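Local atomic coordinates of dipicolinate synthase subunit A (Bacillus halodurans, PDB entry 3D4O), a protein that probably takes part in making dipicolinic acid, a spore metabolite, as subunit A of dipicolinate synthase, an oxidoreductase with Rossmann-type domains. Residues G103-N106 against T107-Q111; L120-L123 against M124-D127. One frame throughout, in Å; residues are numbered along the deposited sequence.

Running from the N terminus, the chain leaves strand 99-102 and enters contact 1, where the loop 103-106 turns into the start of helix 107-116. After that helix it returns as strand 119-122, an edge strand of the same parallel sheet within this chain, and contact 2 turns the end of this strand toward helix 127-148. The two contacts stand in series and do not nest, each closing a short turn at one end of a helix or strand. They nonetheless touch: the backbone carbonyl of Gly103 faces the amide of Met124, probably as a hydrogen bond, and Ser105 and Asn110 of contact 1 pack on Lys122 and Leu120 of contact 2.

Contact 1. Residues G103-N106 against T107-Q111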
loop_
_atom_site.group_PDB
_atom_site.type_symbol
_atom_site.label_atom_id
_atom_site.label_comp_id
_atom_site.label_asym_id
_atom_site.label_seq_id
_atom_site.Cartn_x
_atom_site.Cartn_y
_atom_site.Cartn_z
ATOM N N GLY C 103 18.974 -17.124 3.824
ATOM C CA GLY C 103 18.348 -16.544 2.626
ATOM C C GLY C 103 19.546 -16.042 1.843
ATOM O O GLY C 103 19.885 -16.528 0.746
ATOM N N ILE C 104 20.217 -15.099 2.487
ATOM C CA ILE C 104 21.441 -14.482 1.975
ATOM C C ILE C 104 22.541 -14.632 2.985
ATOM O O ILE C 104 22.350 -15.138 4.085
ATOM C CB ILE C 104 21.282 -12.957 1.662
ATOM C CG1 ILE C 104 21.056 -12.124 2.924
ATOM C CG2 ILE C 104 20.133 -12.688 0.681
ATOM C CD1 ILE C 104 20.505 -10.707 2.622
ATOM N N SER C 105 23.711 -14.174 2.594
ATOM C CA SER C 105 24.860 -14.177 3.499
ATOM C C SER C 105 25.554 -12.829 3.455
ATOM O O SER C 105 25.026 -11.839 2.945
ATOM C CB SER C 105 25.868 -15.270 3.140
ATOM O OG SER C 105 26.875 -15.421 4.151
ATOM N N ASN C 106 26.730 -12.821 4.050
ATOM C CA ASN C 106 27.602 -11.658 4.044
ATOM C C ASN C 106 29.021 -12.089 4.332
ATOM O O ASN C 106 29.303 -13.272 4.488
ATOM C CB ASN C 106 27.161 -10.571 5.016
ATOM C CG ASN C 106 27.164 -11.022 6.440
ATOM O OD1 ASN C 106 27.682 -12.083 6.779
ATOM N ND2 ASN C 106 26.582 -10.211 7.300
ATOM N N THR C 107 29.898 -11.113 4.454
ATOM C CA THR C 107 31.312 -11.405 4.619
ATOM C C THR C 107 31.560 -12.134 5.932
ATOM O O THR C 107 32.276 -13.137 5.977
ATOM C CB THR C 107 32.169 -10.124 4.498
ATOM O OG1 THR C 107 31.713 -9.161 5.449
ATOM C CG2 THR C 107 32.032 -9.515 3.100
ATOM N N TYR C 108 30.922 -11.649 6.989
ATOM C CA TYR C 108 31.091 -12.250 8.326
ATOM C C TYR C 108 30.662 -13.686 8.334
ATOM O O TYR C 108 31.366 -14.568 8.808
ATOM C CB TYR C 108 30.238 -11.556 9.385
ATOM C CG TYR C 108 30.244 -12.272 10.736
ATOM C CD1 TYR C 108 29.314 -13.263 11.038
ATOM C CD2 TYR C 108 31.167 -11.939 11.717
ATOM C CE1 TYR C 108 29.328 -13.909 12.281
ATOM C CE2 TYR C 108 31.182 -12.577 12.940
ATOM C CZ TYR C 108 30.262 -13.550 13.222
ATOM O OH TYR C 108 30.304 -14.170 14.453
ATOM N N LEU C 109 29.460 -13.891 7.826
ATOM C CA LEU C 109 28.870 -15.228 7.826
ATOM C C LEU C 109 29.682 -16.141 6.925
ATOM O O LEU C 109 29.987 -17.283 7.294
ATOM C CB LEU C 109 27.382 -15.192 7.417
ATOM C CG LEU C 109 26.642 -16.520 7.594
ATOM C CD1 LEU C 109 26.839 -16.998 9.048
ATOM C CD2 LEU C 109 25.171 -16.405 7.217
ATOM N N ASN C 110 30.054 -15.609 5.768
ATOM C CA ASN C 110 30.844 -16.370 4.778
ATOM C C ASN C 110 32.200 -16.768 5.343
ATOM O O ASN C 110 32.759 -17.814 5.007
ATOM C CB ASN C 110 31.078 -15.591 3.479
ATOM C CG ASN C 110 29.835 -15.461 2.634
ATOM O OD1 ASN C 110 29.719 -14.526 1.840
ATOM N ND2 ASN C 110 28.891 -16.391 2.798
ATOM N N GLN C 111 32.708 -15.913 6.219
ATOM C CA GLN C 111 34.018 -16.126 6.848
ATOM C C GLN C 111 33.934 -17.196 7.915
ATOM O O GLN C 111 34.904 -17.931 8.146
ATOM C CB GLN C 111 34.567 -14.831 7.461
#
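Asn106 takes the backbone amide of Leu109 on its side-chain oxygen: OD1 lies 2.7 Å from Leu109 N, the amide arriving nearly along the C=O axis of the carboxamide. Its own carbonyl is gripped as well. Asn110 N reaches Asn106 O at 2.8 Å, tilted 19° out of the carbonyl plane, while Ser105 OG donates to Asn106 O over 3.3 Å, in that plane and on a lone pair. Asn106 is thus the N-cap of helix 107-116, which follows strand 99-102 in a Rossmann-type domain. CG sits between the backbone N and the carbonyl carbon (chi1 62°), a torsion that swings OD1 over the first turn. Were this residue an alanine, Leu109 N would probably be left without its side-chain acceptor and the start of the helix less firmly fixed. The neighbouring amide, Tyr108 N, is bonded instead to Glu71, which also takes the hydroxyl of Thr107. Outward from the cap, Leu109 crosses the Asn106 side chain at about a right angle, CB 3.2 Å from OD1, and touches Ser105 OG with the same carbon at 3.3 Å. Beyond it, Leu109 packs on Leu64 and Thr69, whereas Ser105 and Asn110 lean on Leu120 and Lys122 of strand 119-122.

Contact 2. Residues L120-L123 against M124-D127; sequences LVKL and MERD
Lys122 and Glu125 make the body of this turn, joined through the backbone and lying side by side, with both side chains pointing the same way. Glu125 N donates to Lys122 O at 3.0 Å, and one residue on Arg126 N repeats the step to Leu123 O at 3.2 Å. Two successive bonds from residue i+3 back to residue i are those of a short 3-10 turn, which ends strand 119-122. The tight part continues over Leu123 O, where CB and CG of Arg126 both pack, each 3.5 Å away.

The solvent side is looser. The aliphatic chain of Lys122 runs alongside Glu125, bringing Lys122 CE to 3.1 Å from Glu125 OE2; bends at chi3 and chi4 (-86° and -71°) turn the amine aside, and Lys122 NZ stays 4.5 Å from Glu125 OE2, too far for a salt bridge. The opposite charges probably still attract through space. A water links the two residues elsewhere, accepting from the backbone Lys122 N and donating to Glu125 OE1 over a longer 3.3 Å. Arg126, the N-cap residue of the next helix, sends its guanidinium to Asp128 instead.

Leu123 buries its side chain against Leu281, Leu285 and Leu288 of helix 274-289, with Arg126 on Val284 nearby, while Asp127, at the start of helix 127-148, forms a salt bridge with Arg165. On the sheet side, the backbone of Val121 and Leu123 pairs with strand 99-102, and the side chain of Leu120 packs against Met113 of helix 107-116.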
loop_
_atom_site.group_PDB
_atom_site.type_symbol
_atom_site.label_atom_id
_atom_site.label_comp_id
_atom_site.label_asym_id
_atom_site.label_seq_id
_atom_site.Cartn_x
_atom_site.Cartn_y
_atom_site.Cartn_z
ATOM N N LEU C 120 27.179 -23.951 3.579
ATOM C CA LEU C 120 26.178 -22.902 3.677
ATOM C C LEU C 120 25.306 -22.861 2.447
ATOM O O LEU C 120 25.784 -22.777 1.316
ATOM C CB LEU C 120 26.850 -21.544 3.845
ATOM C CG LEU C 120 25.978 -20.298 3.863
ATOM C CD1 LEU C 120 25.087 -20.249 5.108
ATOM C CD2 LEU C 120 26.883 -19.085 3.783
ATOM N N VAL C 121 24.008 -22.925 2.707
ATOM C CA VAL C 121 22.995 -22.834 1.681
ATOM C C VAL C 121 22.241 -21.517 1.802
ATOM O O VAL C 121 21.583 -21.223 2.781
ATOM C CB VAL C 121 22.023 -24.015 1.753
ATOM C CG1 VAL C 121 20.910 -23.834 0.733
ATOM C CG2 VAL C 121 22.765 -25.306 1.511
ATOM N N LYS C 122 22.372 -20.729 0.757
ATOM C CA LYS C 122 21.718 -19.449 0.643
ATOM C C LYS C 122 20.511 -19.661 -0.248
ATOM O O LYS C 122 20.629 -19.700 -1.482
ATOM C CB LYS C 122 22.670 -18.418 0.027
ATOM C CG LYS C 122 23.830 -18.016 0.932
ATOM C CD LYS C 122 24.831 -17.144 0.197
ATOM C CE LYS C 122 25.875 -17.962 -0.573
ATOM N NZ LYS C 122 26.850 -18.656 0.327
ATOM N N LEU C 123 19.355 -19.790 0.392
ATOM C CA LEU C 123 18.120 -20.116 -0.315
ATOM C C LEU C 123 17.754 -19.118 -1.384
ATOM O O LEU C 123 17.090 -19.476 -2.375
ATOM C CB LEU C 123 16.931 -20.314 0.652
ATOM C CG LEU C 123 17.097 -21.520 1.609
ATOM C CD1 LEU C 123 15.898 -21.626 2.563
ATOM C CD2 LEU C 123 17.332 -22.862 0.850
HETATM N N MSE C 124 18.215 -17.885 -1.234
HETATM C CA MSE C 124 17.842 -16.831 -2.201
HETATM C C MSE C 124 18.629 -16.928 -3.502
HETATM O O MSE C 124 18.340 -16.226 -4.456
HETATM C CB MSE C 124 17.918 -15.427 -1.595
HETATM C CG MSE C 124 16.847 -15.209 -0.520
HETATM SE SE MSE C 124 15.044 -15.195 -1.318
HETATM C CE MSE C 124 15.312 -13.468 -2.122
ATOM N N GLU C 125 19.589 -17.833 -3.545
ATOM C CA GLU C 125 20.354 -18.061 -4.781
ATOM C C GLU C 125 19.642 -19.053 -5.680
ATOM O O GLU C 125 20.099 -19.339 -6.781
ATOM C CB GLU C 125 21.766 -18.558 -4.502
ATOM C CG GLU C 125 22.618 -17.445 -4.005
ATOM C CD GLU C 125 24.031 -17.858 -3.698
ATOM O OE1 GLU C 125 24.380 -19.052 -3.787
ATOM O OE2 GLU C 125 24.791 -16.950 -3.330
ATOM N N ARG C 126 18.555 -19.623 -5.182
ATOM C CA ARG C 126 17.790 -20.555 -6.005
ATOM C C ARG C 126 16.827 -19.673 -6.768
ATOM O O ARG C 126 15.953 -19.037 -6.186
ATOM C CB ARG C 126 17.048 -21.599 -5.189
ATOM C CG ARG C 126 17.909 -22.357 -4.183
ATOM C CD ARG C 126 17.461 -23.810 -4.059
ATOM N NE ARG C 126 16.038 -23.933 -4.339
ATOM C CZ ARG C 126 15.376 -25.073 -4.426
ATOM N NH1 ARG C 126 16.017 -26.228 -4.253
ATOM N NH2 ARG C 126 14.062 -25.043 -4.687
ATOM N N ASP C 127 16.975 -19.622 -8.074
ATOM C CA ASP C 127 16.181 -18.663 -8.850
ATOM C C ASP C 127 14.707 -18.866 -8.646
ATOM O O ASP C 127 13.948 -17.898 -8.590
ATOM C CB ASP C 127 16.552 -18.655 -10.328
ATOM C CG ASP C 127 17.974 -18.179 -10.559
ATOM O OD1 ASP C 127 18.435 -17.278 -9.818
ATOM O OD2 ASP C 127 18.645 -18.741 -11.453
HETATM O O HOH W 1 24.106 -21.442 -1.537
#